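PDB 3E49: 3-keto-5-aminohexanoate cleavage enzyme from Burkholderia xenovorans LB400, which probably cleaves 3-keto-5-aminohexanoate or a related beta-keto acid with the help of a bound zinc ion. Local coordinates for residues A[240-249]-A[276-287]. Sequence-based numbering, arbitrary orientation.
Sequences QIPLASIGAA and QVRKIRQVIEGL
Ile280 packs against Ile241 and Ala244 at the heart of a buried, mostly apolar contact between two neighbouring outer helices of a TIM barrel; helix 240-248 and segment 276-286 run the same way, their axes inclined by 32° and 10.0 Å apart at closest approach. Chi1 of Ile280 (-161°) sends CG1 toward helix 240-248, and the bend beyond it sets CD1 on Ala244 CB, 3.6 Å away, while Ile241 slides past in the opposite sense and brings its CG2 to 4.0 Å from Ile280 CD1. One turn on, both methyls of Val283 cover the hydroxyl of Ser245; OG bonds back to Ile241 O at 2.8 Å, from above the carbonyl plane, so its proton is used within its own helix. Leu287 closes the far end, its CD2 lying 3.9 Å from Ala249 CB. At the other end the amides of Gln240 and Gln276 stand nearly perpendicular, joined by a weak bond from Gln240 NE2 to Gln276 OE1 (3.3 Å). Gln276 is anchored chiefly by its NE2, which bonds to the carbonyls of Trp263 and Ser261, beyond zinc ligand Glu259. Strand 253-256, touched by Gln240, Ala244, Ala248 and, from the other helix, Val277, lies beneath: the helix-on-strand layering of a beta/alpha barrel.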
ATOM      1  N   GLN A 240      -1.106  15.694 -14.833  1.00 22.45           N
ATOM      2  CA  GLN A 240       0.287  15.883 -15.195  1.00 20.31           C
ATOM      3  C   GLN A 240       1.150  16.429 -14.035  1.00 22.85           C
ATOM      4  O   GLN A 240       2.178  15.855 -13.661  1.00 23.08           O
ATOM      5  CB  GLN A 240       0.376  16.838 -16.372  1.00 21.47           C
ATOM      6  CG  GLN A 240       1.841  17.088 -16.866  1.00 20.65           C
ATOM      7  CD  GLN A 240       1.869  18.048 -18.052  1.00 18.98           C
ATOM      8  OE1 GLN A 240       1.780  19.294 -17.896  1.00 21.55           O
ATOM      9  NE2 GLN A 240       1.927  17.472 -19.245  1.00 23.15           N
ATOM     10  N   ILE A 241       0.800  17.598 -13.538  1.00 22.99           N
ATOM     11  CA  ILE A 241       1.625  18.227 -12.509  1.00 22.28           C
ATOM     12  C   ILE A 241       1.495  17.568 -11.133  1.00 21.15           C
ATOM     13  O   ILE A 241       2.491  17.314 -10.477  1.00 19.88           O
ATOM     14  CB  ILE A 241       1.437  19.783 -12.429  1.00 22.51           C
ATOM     15  CG1 ILE A 241       1.651  20.411 -13.801  1.00 23.85           C
ATOM     16  CG2 ILE A 241       2.376  20.366 -11.308  1.00 21.40           C
ATOM     17  CD1 ILE A 241       3.146  20.293 -14.360  1.00 20.88           C
ATOM     18  N   PRO A 242       0.272  17.293 -10.656  1.00 18.97           N
ATOM     19  CA  PRO A 242       0.219  16.635  -9.358  1.00 19.23           C
ATOM     20  C   PRO A 242       0.979  15.326  -9.239  1.00 18.64           C
ATOM     21  O   PRO A 242       1.664  15.074  -8.243  1.00 19.60           O
ATOM     22  CB  PRO A 242      -1.307  16.357  -9.168  1.00 16.86           C
ATOM     23  CG  PRO A 242      -1.977  17.418  -9.987  1.00 20.04           C
ATOM     24  CD  PRO A 242      -1.051  17.620 -11.193  1.00 19.28           C
ATOM     25  N   LEU A 243       0.844  14.451 -10.220  1.00 18.42           N
ATOM     26  CA  LEU A 243       1.532  13.163 -10.147  1.00 19.64           C
ATOM     27  C   LEU A 243       3.043  13.354 -10.313  1.00 18.16           C
ATOM     28  O   LEU A 243       3.823  12.741  -9.613  1.00 18.58           O
ATOM     29  CB  LEU A 243       0.933  12.155 -11.167  1.00 19.39           C
ATOM     30  CG  LEU A 243      -0.523  11.664 -10.867  1.00 22.19           C
ATOM     31  CD1 LEU A 243      -0.965  10.635 -11.934  1.00 18.39           C
ATOM     32  CD2 LEU A 243      -0.579  11.026  -9.456  1.00 24.55           C
ATOM     33  N   ALA A 244       3.453  14.244 -11.203  1.00 19.76           N
ATOM     34  CA  ALA A 244       4.894  14.504 -11.375  1.00 19.33           C
ATOM     35  C   ALA A 244       5.469  15.050 -10.052  1.00 18.58           C
ATOM     36  O   ALA A 244       6.592  14.750  -9.681  1.00 21.21           O
ATOM     37  CB  ALA A 244       5.085  15.535 -12.440  1.00 19.43           C
ATOM     38  N   SER A 245       4.686  15.877  -9.378  1.00 18.86           N
ATOM     39  CA  SER A 245       5.066  16.478  -8.099  1.00 18.28           C
ATOM     40  C   SER A 245       5.265  15.376  -7.046  1.00 20.77           C
ATOM     41  O   SER A 245       6.268  15.347  -6.313  1.00 21.32           O
ATOM     42  CB  SER A 245       3.990  17.465  -7.657  1.00 18.47           C
ATOM     43  OG  SER A 245       3.953  18.595  -8.499  1.00 21.64           O
ATOM     44  N   ILE A 246       4.289  14.470  -6.951  1.00 21.01           N
ATOM     45  CA  ILE A 246       4.409  13.356  -6.016  1.00 19.58           C
ATOM     46  C   ILE A 246       5.719  12.556  -6.267  1.00 22.82           C
ATOM     47  O   ILE A 246       6.416  12.229  -5.331  1.00 22.41           O
ATOM     48  CB  ILE A 246       3.140  12.487  -6.022  1.00 20.27           C
ATOM     49  CG1 ILE A 246       2.002  13.320  -5.480  1.00 21.32           C
ATOM     50  CG2 ILE A 246       3.330  11.145  -5.220  1.00 20.26           C
ATOM     51  CD1 ILE A 246       0.624  12.601  -5.595  1.00 18.93           C
ATOM     52  N   GLY A 247       6.033  12.249  -7.534  1.00 21.57           N
ATOM     53  CA  GLY A 247       7.230  11.543  -7.889  1.00 22.19           C
ATOM     54  C   GLY A 247       8.463  12.354  -7.602  1.00 19.76           C
ATOM     55  O   GLY A 247       9.412  11.822  -6.978  1.00 21.80           O
ATOM     56  N   ALA A 248       8.447  13.650  -7.934  1.00 19.10           N
ATOM     57  CA  ALA A 248       9.662  14.510  -7.797  1.00 21.01           C
ATOM     58  C   ALA A 248      10.077  14.619  -6.317  1.00 21.66           C
ATOM     59  O   ALA A 248      11.283  14.571  -5.962  1.00 21.27           O
ATOM     60  CB  ALA A 248       9.407  15.909  -8.393  1.00 21.89           C
ATOM     61  N   ALA A 249       9.058  14.673  -5.462  1.00 22.16           N
ATOM     62  CA  ALA A 249       9.238  14.777  -4.007  1.00 22.27           C
ATOM     63  C   ALA A 249       9.851  13.558  -3.396  1.00 21.67           C
ATOM     64  O   ALA A 249      10.304  13.631  -2.271  1.00 24.11           O
ATOM     65  CB  ALA A 249       7.848  15.083  -3.319  1.00 22.44           C
ATOM     66  N   GLN A 276       4.864  24.280 -19.562  1.00 24.37           N
ATOM     67  CA  GLN A 276       4.720  23.109 -18.683  1.00 24.74           C
ATOM     68  C   GLN A 276       6.016  22.724 -17.998  1.00 25.38           C
ATOM     69  O   GLN A 276       5.992  22.282 -16.831  1.00 26.17           O
ATOM     70  CB  GLN A 276       4.154  21.935 -19.468  1.00 25.68           C
ATOM     71  CG  GLN A 276       2.715  22.133 -19.897  1.00 26.64           C
ATOM     72  CD  GLN A 276       2.160  20.948 -20.654  1.00 26.89           C
ATOM     73  OE1 GLN A 276       2.916  20.087 -21.079  1.00 25.40           O
ATOM     74  NE2 GLN A 276       0.829  20.873 -20.781  1.00 21.82           N
ATOM     75  N   VAL A 277       7.152  22.905 -18.693  1.00 23.99           N
ATOM     76  CA  VAL A 277       8.448  22.644 -18.087  1.00 22.87           C
ATOM     77  C   VAL A 277       8.623  23.653 -16.960  1.00 23.08           C
ATOM     78  O   VAL A 277       9.115  23.324 -15.869  1.00 22.73           O
ATOM     79  CB  VAL A 277       9.615  22.740 -19.117  1.00 21.71           C
ATOM     80  CG1 VAL A 277      10.966  22.613 -18.422  1.00 19.47           C
ATOM     81  CG2 VAL A 277       9.492  21.675 -20.235  1.00 20.92           C
ATOM     82  N   ARG A 278       8.242  24.898 -17.203  1.00 22.37           N
ATOM     83  CA  ARG A 278       8.364  25.929 -16.148  1.00 24.79           C
ATOM     84  C   ARG A 278       7.490  25.638 -14.947  1.00 23.97           C
ATOM     85  O   ARG A 278       7.888  25.875 -13.813  1.00 25.32           O
ATOM     86  CB  ARG A 278       8.058  27.330 -16.695  1.00 26.22           C
ATOM     87  CG  ARG A 278       9.143  27.852 -17.630  1.00 23.94           C
ATOM     88  CD  ARG A 278       8.981  29.329 -17.975  1.00 25.12           C
ATOM     89  NE  ARG A 278       7.794  29.606 -18.761  1.00 27.31           N
ATOM     90  CZ  ARG A 278       7.711  29.539 -20.075  1.00 28.02           C
ATOM     91  NH1 ARG A 278       8.772  29.215 -20.808  1.00 32.34           N
ATOM     92  NH2 ARG A 278       6.555  29.814 -20.653  1.00 28.24           N
ATOM     93  N   LYS A 279       6.305  25.115 -15.186  1.00 25.64           N
ATOM     94  CA  LYS A 279       5.380  24.832 -14.097  1.00 25.63           C
ATOM     95  C   LYS A 279       5.940  23.748 -13.183  1.00 25.44           C
ATOM     96  O   LYS A 279       5.984  23.928 -11.983  1.00 25.98           O
ATOM     97  CB  LYS A 279       4.001  24.453 -14.636  1.00 25.27           C
ATOM     98  CG  LYS A 279       2.835  24.654 -13.669  1.00 31.45           C
ATOM     99  CD  LYS A 279       2.678  26.146 -13.367  1.00 39.44           C
ATOM    100  CE  LYS A 279       1.530  26.455 -12.441  1.00 40.13           C
ATOM    101  NZ  LYS A 279       1.723  27.811 -11.773  1.00 40.42           N
ATOM    102  N   ILE A 280       6.430  22.651 -13.740  1.00 25.40           N
ATOM    103  CA  ILE A 280       6.990  21.583 -12.904  1.00 22.41           C
ATOM    104  C   ILE A 280       8.266  22.060 -12.235  1.00 23.87           C
ATOM    105  O   ILE A 280       8.589  21.642 -11.130  1.00 25.02           O
ATOM    106  CB  ILE A 280       7.164  20.227 -13.644  1.00 21.46           C
ATOM    107  CG1 ILE A 280       7.296  19.073 -12.606  1.00 24.13           C
ATOM    108  CG2 ILE A 280       8.368  20.268 -14.714  1.00 20.13           C
ATOM    109  CD1 ILE A 280       6.044  18.872 -11.637  1.00 20.01           C
ATOM    110  N   ARG A 281       8.978  22.972 -12.882  1.00 23.17           N
ATOM    111  CA  ARG A 281      10.148  23.523 -12.269  1.00 23.51           C
ATOM    112  C   ARG A 281       9.864  24.372 -11.017  1.00 22.45           C
ATOM    113  O   ARG A 281      10.689  24.426 -10.124  1.00 22.08           O
ATOM    114  CB  ARG A 281      11.024  24.244 -13.303  1.00 24.62           C
ATOM    115  CG  ARG A 281      11.740  23.280 -14.182  1.00 28.39           C
ATOM    116  CD  ARG A 281      12.689  24.058 -15.040  1.00 31.11           C
ATOM    117  NE  ARG A 281      13.600  24.833 -14.208  1.00 30.29           N
ATOM    118  CZ  ARG A 281      14.210  25.943 -14.604  1.00 35.20           C
ATOM    119  NH1 ARG A 281      13.971  26.466 -15.785  1.00 35.75           N
ATOM    120  NH2 ARG A 281      14.999  26.578 -13.784  1.00 32.61           N
ATOM    121  N   GLN A 282       8.662  24.931 -10.889  1.00 22.09           N
ATOM    122  CA  GLN A 282       8.277  25.662  -9.677  1.00 24.02           C
ATOM    123  C   GLN A 282       8.267  24.691  -8.490  1.00 21.98           C
ATOM    124  O   GLN A 282       8.752  25.007  -7.401  1.00 20.78           O
ATOM    125  CB  GLN A 282       6.867  26.260  -9.853  1.00 23.81           C
ATOM    126  CG  GLN A 282       6.810  27.454 -10.808  1.00 31.07           C
ATOM    127  CD  GLN A 282       5.441  28.159 -10.863  1.00 34.20           C
ATOM    128  OE1 GLN A 282       4.394  27.579 -10.542  1.00 44.00           O
ATOM    129  NE2 GLN A 282       5.453  29.418 -11.295  1.00 47.93           N
ATOM    130  N   VAL A 283       7.714  23.510  -8.724  1.00 23.66           N
ATOM    131  CA  VAL A 283       7.709  22.408  -7.738  1.00 23.03           C
ATOM    132  C   VAL A 283       9.116  21.917  -7.446  1.00 24.35           C
ATOM    133  O   VAL A 283       9.547  21.813  -6.284  1.00 23.54           O
ATOM    134  CB  VAL A 283       6.801  21.262  -8.188  1.00 24.80           C
ATOM    135  CG1 VAL A 283       6.847  20.088  -7.150  1.00 20.64           C
ATOM    136  CG2 VAL A 283       5.375  21.790  -8.394  1.00 20.51           C
ATOM    137  N   ILE A 284       9.853  21.623  -8.496  1.00 24.24           N
ATOM    138  CA  ILE A 284      11.272  21.181  -8.339  1.00 23.66           C
ATOM    139  C   ILE A 284      12.044  22.152  -7.453  1.00 25.54           C
ATOM    140  O   ILE A 284      12.655  21.750  -6.476  1.00 24.68           O
ATOM    141  CB  ILE A 284      11.906  20.946  -9.714  1.00 23.25           C
ATOM    142  CG1 ILE A 284      11.233  19.721 -10.380  1.00 27.56           C
ATOM    143  CG2 ILE A 284      13.495  20.744  -9.611  1.00 23.12           C
ATOM    144  CD1 ILE A 284      11.513  19.535 -11.887  1.00 23.59           C
ATOM    145  N   GLU A 285      11.971  23.438  -7.764  1.00 28.38           N
ATOM    146  CA  GLU A 285      12.636  24.473  -6.974  1.00 27.47           C
ATOM    147  C   GLU A 285      12.155  24.535  -5.514  1.00 25.84           C
ATOM    148  O   GLU A 285      12.947  24.676  -4.602  1.00 24.77           O
ATOM    149  CB  GLU A 285      12.458  25.846  -7.663  1.00 29.91           C
ATOM    150  CG  GLU A 285      13.097  27.075  -6.928  1.00 36.27           C
ATOM    151  CD  GLU A 285      14.586  26.868  -6.588  1.00 45.84           C
ATOM    152  OE1 GLU A 285      15.279  26.151  -7.358  1.00 51.40           O
ATOM    153  OE2 GLU A 285      15.053  27.431  -5.552  1.00 51.31           O
ATOM    154  N   GLY A 286      10.834  24.513  -5.310  1.00 24.79           N
ATOM    155  CA  GLY A 286      10.226  24.451  -3.955  1.00 26.00           C
ATOM    156  C   GLY A 286      10.803  23.294  -3.148  1.00 24.06           C
ATOM    157  O   GLY A 286      11.093  23.440  -1.952  1.00 24.64           O
ATOM    158  N   LEU A 287      11.014  22.170  -3.819  1.00 21.06           N
ATOM    159  CA  LEU A 287      11.608  20.997  -3.214  1.00 22.89           C
ATOM    160  C   LEU A 287      13.125  21.113  -3.035  1.00 25.05           C
ATOM    161  O   LEU A 287      13.730  20.184  -2.543  1.00 25.65           O
ATOM    162  CB  LEU A 287      11.313  19.755  -4.059  1.00 24.69           C
ATOM    163  CG  LEU A 287       9.853  19.257  -4.024  1.00 20.06           C
ATOM    164  CD1 LEU A 287       9.621  18.338  -5.242  1.00 18.53           C
ATOM    165  CD2 LEU A 287       9.590  18.555  -2.705  1.00 22.74           C
TER